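Local coordinates for protein triphenylmethane reductase (Citrobacter sp., PDB 2JL1) that binds NADP(H) in a Rossmann-type fold and probably uses it to reduce triphenylmethane dyes, a reaction of interest for bioremediation, at residues T81-I84 with V85-A88; Q224-F228 with E229-N233. All blocks are in the same frame, centred on the assembly; numbering follows the deposited sequence.

Overall arrangement
Both contacts are local and involve a helix, but they lie in different parts of the fold, their centres 32 Å apart and their nearest atoms about 19 Å apart. Contact 1 is a buried stretch within helix 80-96 of the Rossmann-type unit, between the NADP site and the second subunit; it combines regular i to i+4 backbone bonding with a leucine over a histidine ring. Contact 2, at the surface, covers the passage from strand 222-225 into helix 228-237, and no other chain of the assembly touches it. There a serine-glutamate capping box starts the helix, and carboxylates and a lysine join the packing of Val226 and Phe228, whereas contact 1 is mostly apolar apart from its threonine, histidine and glutamine.

Contact 1: T81-I84 with V85-A88; sequences TLLI and VQHA
Three i to i+4 backbone hydrogen bonds tie Leu82, Leu83 and Ile84 to Gln86, His87 and Ala88, marking about two continuous turns of alpha-helix 80-96, the crossover helix of the beta-alpha-beta unit 69-72/80-96/101-107 in the Rossmann-type domain. From Gln86 N to Leu82 O the distance is 3.0 Å, and from Ala88 N to Ile84 O it is 2.7 Å. His87 N reaches Leu83 O at 2.8 Å with an N-H...O angle of 167°.

The same four-residue spacing brings the side chains of Leu83 and His87 together. Leu83 CG lies 4.0 Å from the centroid of the His87 imidazole, 27° off the ring normal: a CH-pi contact over one face, displaced toward the rim. With CG anti to the backbone N (chi1 -161°), Leu83 leans along the helix toward that ring. The imidazole is also fixed through both nitrogens, ND1 bonding to Thr124 OG1 and NE2 to the backbone N of Gly75, while Phe72 meets it edge-to-face. Since Gly75 is an NADP(+)-binding residue, His87 links this helix directly to the cofactor-binding loop.

One turn along from Leu82, the extended Gln86 side chain crosses it at a slant, its CG lying 4.1 Å from Leu82 CD1; Gln86 also touches the bound NADP. Another flank of the helix meets the second subunit, where Thr81 OG1 hydrogen-bonds Thr130 OG1 of that chain and Ile84 packs on the same threonine. On this flank Val85 CG2, beside its own backbone N, sits 3.8 Å from Thr81 O.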
ATOM      1  N   THR A  81       8.783   2.659  -7.457  1.00 23.40           N
ATOM      2  CA  THR A  81       9.225   1.997  -6.229  1.00 23.59           C
ATOM      3  C   THR A  81       9.871   2.990  -5.265  1.00 23.93           C
ATOM      4  O   THR A  81       9.671   2.901  -4.052  1.00 24.52           O
ATOM      5  CB  THR A  81      10.131   0.828  -6.541  1.00 23.50           C
ATOM      6  OG1 THR A  81       9.436  -0.063  -7.424  1.00 22.61           O
ATOM      7  CG2 THR A  81      10.550   0.075  -5.251  1.00 23.78           C
ATOM      8  N   LEU A  82      10.664   3.924  -5.791  1.00 23.79           N
ATOM      9  CA  LEU A  82      11.183   5.020  -4.973  1.00 23.48           C
ATOM     10  C   LEU A  82      10.070   5.880  -4.412  1.00 22.78           C
ATOM     11  O   LEU A  82      10.115   6.289  -3.254  1.00 22.26           O
ATOM     12  CB  LEU A  82      12.162   5.908  -5.767  1.00 23.51           C
ATOM     13  CG  LEU A  82      12.525   7.228  -5.076  1.00 24.79           C
ATOM     14  CD1 LEU A  82      13.281   6.934  -3.753  1.00 25.17           C
ATOM     15  CD2 LEU A  82      13.394   8.103  -6.018  1.00 25.82           C
ATOM     16  N   LEU A  83       9.075   6.183  -5.239  1.00 22.87           N
ATOM     17  CA  LEU A  83       7.931   6.972  -4.793  1.00 23.15           C
ATOM     18  C   LEU A  83       7.200   6.377  -3.560  1.00 22.48           C
ATOM     19  O   LEU A  83       6.750   7.111  -2.696  1.00 22.75           O
ATOM     20  CB  LEU A  83       6.961   7.165  -5.960  1.00 23.63           C
ATOM     21  CG  LEU A  83       5.958   8.290  -5.832  1.00 25.80           C
ATOM     22  CD1 LEU A  83       6.696   9.618  -5.547  1.00 25.01           C
ATOM     23  CD2 LEU A  83       5.155   8.365  -7.104  1.00 22.36           C
ATOM     24  N   ILE A  84       7.093   5.058  -3.498  1.00 22.13           N
ATOM     25  CA  ILE A  84       6.510   4.369  -2.328  1.00 23.23           C
ATOM     26  C   ILE A  84       7.281   4.681  -1.042  1.00 22.61           C
ATOM     27  O   ILE A  84       6.669   5.038  -0.011  1.00 22.68           O
ATOM     28  CB  ILE A  84       6.390   2.860  -2.606  1.00 23.08           C
ATOM     29  CG1 ILE A  84       5.283   2.672  -3.671  1.00 24.54           C
ATOM     30  CG2 ILE A  84       6.210   2.030  -1.297  1.00 26.42           C
ATOM     31  CD1 ILE A  84       4.495   1.447  -3.564  1.00 26.89           C
ATOM     32  N   VAL A  85       8.612   4.553  -1.107  1.00 21.33           N
ATOM     33  CA  VAL A  85       9.502   4.935   0.011  1.00 21.95           C
ATOM     34  C   VAL A  85       9.291   6.390   0.403  1.00 21.62           C
ATOM     35  O   VAL A  85       9.158   6.696   1.579  1.00 21.17           O
ATOM     36  CB  VAL A  85      11.030   4.697  -0.292  1.00 21.57           C
ATOM     37  CG1 VAL A  85      11.886   5.041   0.930  1.00 22.44           C
ATOM     38  CG2 VAL A  85      11.283   3.253  -0.670  1.00 22.29           C
ATOM     39  N   GLN A  86       9.268   7.292  -0.581  1.00 21.73           N
ATOM     40  CA  GLN A  86       9.095   8.724  -0.285  1.00 21.84           C
ATOM     41  C   GLN A  86       7.759   8.972   0.396  1.00 21.56           C
ATOM     42  O   GLN A  86       7.679   9.648   1.434  1.00 20.75           O
ATOM     43  CB  GLN A  86       9.193   9.556  -1.563  1.00 21.64           C
ATOM     44  CG  GLN A  86      10.615   9.626  -2.137  1.00 23.14           C
ATOM     45  CD  GLN A  86      10.669  10.388  -3.438  1.00 23.98           C
ATOM     46  OE1 GLN A  86       9.643  10.603  -4.089  1.00 27.08           O
ATOM     47  NE2 GLN A  86      11.865  10.808  -3.833  1.00 24.07           N
ATOM     48  N   HIS A  87       6.708   8.398  -0.184  1.00 20.94           N
ATOM     49  CA  HIS A  87       5.367   8.517   0.375  1.00 20.88           C
ATOM     50  C   HIS A  87       5.297   7.902   1.765  1.00 20.51           C
ATOM     51  O   HIS A  87       4.659   8.450   2.639  1.00 20.14           O
ATOM     52  CB  HIS A  87       4.334   7.876  -0.560  1.00 20.62           C
ATOM     53  CG  HIS A  87       4.019   8.695  -1.783  1.00 22.11           C
ATOM     54  ND1 HIS A  87       2.877   8.505  -2.526  1.00 20.78           N
ATOM     55  CD2 HIS A  87       4.691   9.712  -2.382  1.00 22.35           C
ATOM     56  CE1 HIS A  87       2.854   9.370  -3.528  1.00 22.89           C
ATOM     57  NE2 HIS A  87       3.938  10.120  -3.456  1.00 22.39           N
ATOM     58  N   ALA A  88       5.949   6.763   1.982  1.00 21.05           N
ATOM     59  CA  ALA A  88       5.941   6.153   3.315  1.00 21.02           C
ATOM     60  C   ALA A  88       6.605   7.062   4.357  1.00 21.49           C
ATOM     61  O   ALA A  88       6.118   7.160   5.480  1.00 19.90           O
ATOM     62  CB  ALA A  88       6.585   4.776   3.316  1.00 20.98           C
TER

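Contact 2: Q224-F228 with E229-N233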
ATOM      1  N   GLN A 224      -5.923  11.595 -35.945  1.00 24.95           N
ATOM      2  CA  GLN A 224      -5.248  10.600 -36.763  1.00 27.18           C
ATOM      3  C   GLN A 224      -4.775   9.479 -35.838  1.00 27.35           C
ATOM      4  O   GLN A 224      -3.837   9.662 -35.074  1.00 26.45           O
ATOM      5  CB  GLN A 224      -4.058  11.259 -37.492  1.00 27.54           C
ATOM      6  CG  GLN A 224      -3.322  10.386 -38.493  1.00 30.41           C
ATOM      7  CD  GLN A 224      -2.112  11.099 -39.111  1.00 32.79           C
ATOM      8  OE1 GLN A 224      -2.179  12.286 -39.450  1.00 37.38           O
ATOM      9  NE2 GLN A 224      -0.999  10.370 -39.257  1.00 37.15           N
ATOM     10  N   PRO A 225      -5.441   8.305 -35.908  1.00 28.62           N
ATOM     11  CA  PRO A 225      -5.197   7.214 -34.969  1.00 28.84           C
ATOM     12  C   PRO A 225      -4.027   6.373 -35.476  1.00 28.26           C
ATOM     13  O   PRO A 225      -3.959   6.063 -36.671  1.00 29.33           O
ATOM     14  CB  PRO A 225      -6.526   6.442 -35.010  1.00 28.72           C
ATOM     15  CG  PRO A 225      -6.966   6.588 -36.494  1.00 30.43           C
ATOM     16  CD  PRO A 225      -6.454   7.945 -36.933  1.00 28.63           C
ATOM     17  N   VAL A 226      -3.067   6.081 -34.609  1.00 27.52           N
ATOM     18  CA  VAL A 226      -1.899   5.273 -35.014  1.00 26.12           C
ATOM     19  C   VAL A 226      -1.659   4.195 -33.978  1.00 26.03           C
ATOM     20  O   VAL A 226      -2.320   4.184 -32.954  1.00 25.00           O
ATOM     21  CB  VAL A 226      -0.600   6.125 -35.206  1.00 26.22           C
ATOM     22  CG1 VAL A 226      -0.753   7.113 -36.372  1.00 25.05           C
ATOM     23  CG2 VAL A 226      -0.222   6.853 -33.928  1.00 25.39           C
ATOM     24  N   SER A 227      -0.711   3.293 -34.248  1.00 25.79           N
ATOM     25  CA  SER A 227      -0.300   2.297 -33.271  1.00 26.05           C
ATOM     26  C   SER A 227       0.556   2.898 -32.143  1.00 26.23           C
ATOM     27  O   SER A 227       1.102   3.992 -32.277  1.00 24.73           O
ATOM     28  CB  SER A 227       0.455   1.157 -33.968  1.00 26.98           C
ATOM     29  OG  SER A 227       1.776   1.531 -34.345  1.00 26.89           O
ATOM     30  N   PHE A 228       0.658   2.170 -31.035  1.00 26.15           N
ATOM     31  CA  PHE A 228       1.622   2.452 -29.988  1.00 27.11           C
ATOM     32  C   PHE A 228       3.022   2.788 -30.534  1.00 27.53           C
ATOM     33  O   PHE A 228       3.614   3.815 -30.174  1.00 26.49           O
ATOM     34  CB  PHE A 228       1.711   1.260 -29.044  1.00 27.82           C
ATOM     35  CG  PHE A 228       2.594   1.489 -27.841  1.00 29.04           C
ATOM     36  CD1 PHE A 228       2.064   2.013 -26.665  1.00 29.74           C
ATOM     37  CD2 PHE A 228       3.944   1.147 -27.871  1.00 30.40           C
ATOM     38  CE1 PHE A 228       2.871   2.212 -25.539  1.00 29.54           C
ATOM     39  CE2 PHE A 228       4.757   1.355 -26.748  1.00 31.03           C
ATOM     40  CZ  PHE A 228       4.212   1.890 -25.584  1.00 31.20           C
ATOM     41  N   GLU A 229       3.549   1.925 -31.391  1.00 28.05           N
ATOM     42  CA  GLU A 229       4.917   2.099 -31.893  1.00 29.88           C
ATOM     43  C   GLU A 229       4.980   3.264 -32.895  1.00 29.62           C
ATOM     44  O   GLU A 229       5.947   4.025 -32.908  1.00 29.89           O
ATOM     45  CB  GLU A 229       5.462   0.785 -32.489  1.00 30.51           C
ATOM     46  CG  GLU A 229       6.929   0.425 -32.110  1.00 34.27           C
ATOM     47  CD  GLU A 229       7.188   0.269 -30.589  1.00 38.99           C
ATOM     48  OE1 GLU A 229       7.961   1.090 -30.049  1.00 40.79           O
ATOM     49  OE2 GLU A 229       6.642  -0.662 -29.928  1.00 40.28           O
ATOM     50  N   GLU A 230       3.937   3.436 -33.698  1.00 29.22           N
ATOM     51  CA  GLU A 230       3.860   4.614 -34.554  1.00 29.31           C
ATOM     52  C   GLU A 230       3.799   5.913 -33.731  1.00 29.05           C
ATOM     53  O   GLU A 230       4.440   6.897 -34.087  1.00 29.21           O
ATOM     54  CB  GLU A 230       2.681   4.515 -35.503  1.00 29.34           C
ATOM     55  CG  GLU A 230       2.876   3.487 -36.621  1.00 32.22           C
ATOM     56  CD  GLU A 230       1.611   3.253 -37.418  1.00 33.84           C
ATOM     57  OE1 GLU A 230       0.502   3.243 -36.833  1.00 32.98           O
ATOM     58  OE2 GLU A 230       1.727   3.078 -38.645  1.00 38.50           O
ATOM     59  N   GLU A 231       3.053   5.906 -32.630  1.00 28.12           N
ATOM     60  CA  GLU A 231       2.998   7.072 -31.736  1.00 28.71           C
ATOM     61  C   GLU A 231       4.370   7.440 -31.160  1.00 28.86           C
ATOM     62  O   GLU A 231       4.809   8.585 -31.298  1.00 28.07           O
ATOM     63  CB  GLU A 231       1.988   6.871 -30.601  1.00 27.52           C
ATOM     64  CG  GLU A 231       1.795   8.121 -29.706  1.00 28.39           C
ATOM     65  CD  GLU A 231       1.119   9.293 -30.430  1.00 27.56           C
ATOM     66  OE1 GLU A 231       0.447   9.081 -31.466  1.00 29.48           O
ATOM     67  OE2 GLU A 231       1.263  10.430 -29.952  1.00 30.30           O
ATOM     68  N   LYS A 232       5.021   6.469 -30.515  1.00 29.73           N
ATOM     69  CA  LYS A 232       6.350   6.642 -29.910  1.00 31.05           C
ATOM     70  C   LYS A 232       7.313   7.300 -30.890  1.00 31.67           C
ATOM     71  O   LYS A 232       7.997   8.272 -30.529  1.00 32.88           O
ATOM     72  CB  LYS A 232       6.892   5.298 -29.418  1.00 31.20           C
ATOM     73  CG  LYS A 232       7.774   5.364 -28.172  1.00 35.29           C
ATOM     74  CD  LYS A 232       7.712   4.061 -27.357  1.00 37.53           C
ATOM     75  CE  LYS A 232       8.783   3.051 -27.796  1.00 40.96           C
ATOM     76  NZ  LYS A 232       8.783   1.757 -27.012  1.00 40.73           N
ATOM     77  N   ASN A 233       7.341   6.796 -32.128  1.00 31.48           N
ATOM     78  CA  ASN A 233       8.179   7.335 -33.203  1.00 31.61           C
ATOM     79  C   ASN A 233       7.776   8.720 -33.716  1.00 31.61           C
ATOM     80  O   ASN A 233       8.642   9.542 -34.067  1.00 31.39           O
ATOM     81  CB  ASN A 233       8.201   6.371 -34.394  1.00 32.12           C
ATOM     82  CG  ASN A 233       8.760   5.000 -34.042  1.00 33.30           C
ATOM     83  OD1 ASN A 233       9.259   4.769 -32.933  1.00 35.39           O
ATOM     84  ND2 ASN A 233       8.687   4.083 -34.997  1.00 35.43           N
TER
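A capping box formed by Ser227 and Glu230 opens helix 228-237, two residues after strand 222-225 of the small two-stranded parallel sheet and away from the annotated NADP sites. Its two reciprocal bonds are both nearly straight. Glu230 N donates to Ser227 OG at 3.0 Å, and Ser227 N donates at 2.9 Å and 177° to Glu230 OE1, which accepts with its anti lone pair. Glu230 CG stands beside its own backbone N (chi1 -72°), and the extended chain beyond it carries the carboxylate back to the cap.

The first helical bonds follow: Glu231 N to Ser227 O at 2.8 Å and Lys232 N to Phe228 O at 3.0 Å. Val226 packs against the start of the helix, with CB 3.7 Å from Glu230 CB and CG2 near Glu231 OE1.

On another flank, Glu229 OE2 lies in plane at the edge of the Phe228 ring, whose plane is turned 71° from the carboxylate. This ring also packs on Ala249 of helix 242-256. Lys232 NZ pairs with Glu246 of that helix and with Glu229 OE1, while its methylene CD approaches Phe228 CE2 obliquely at 4.1 Å.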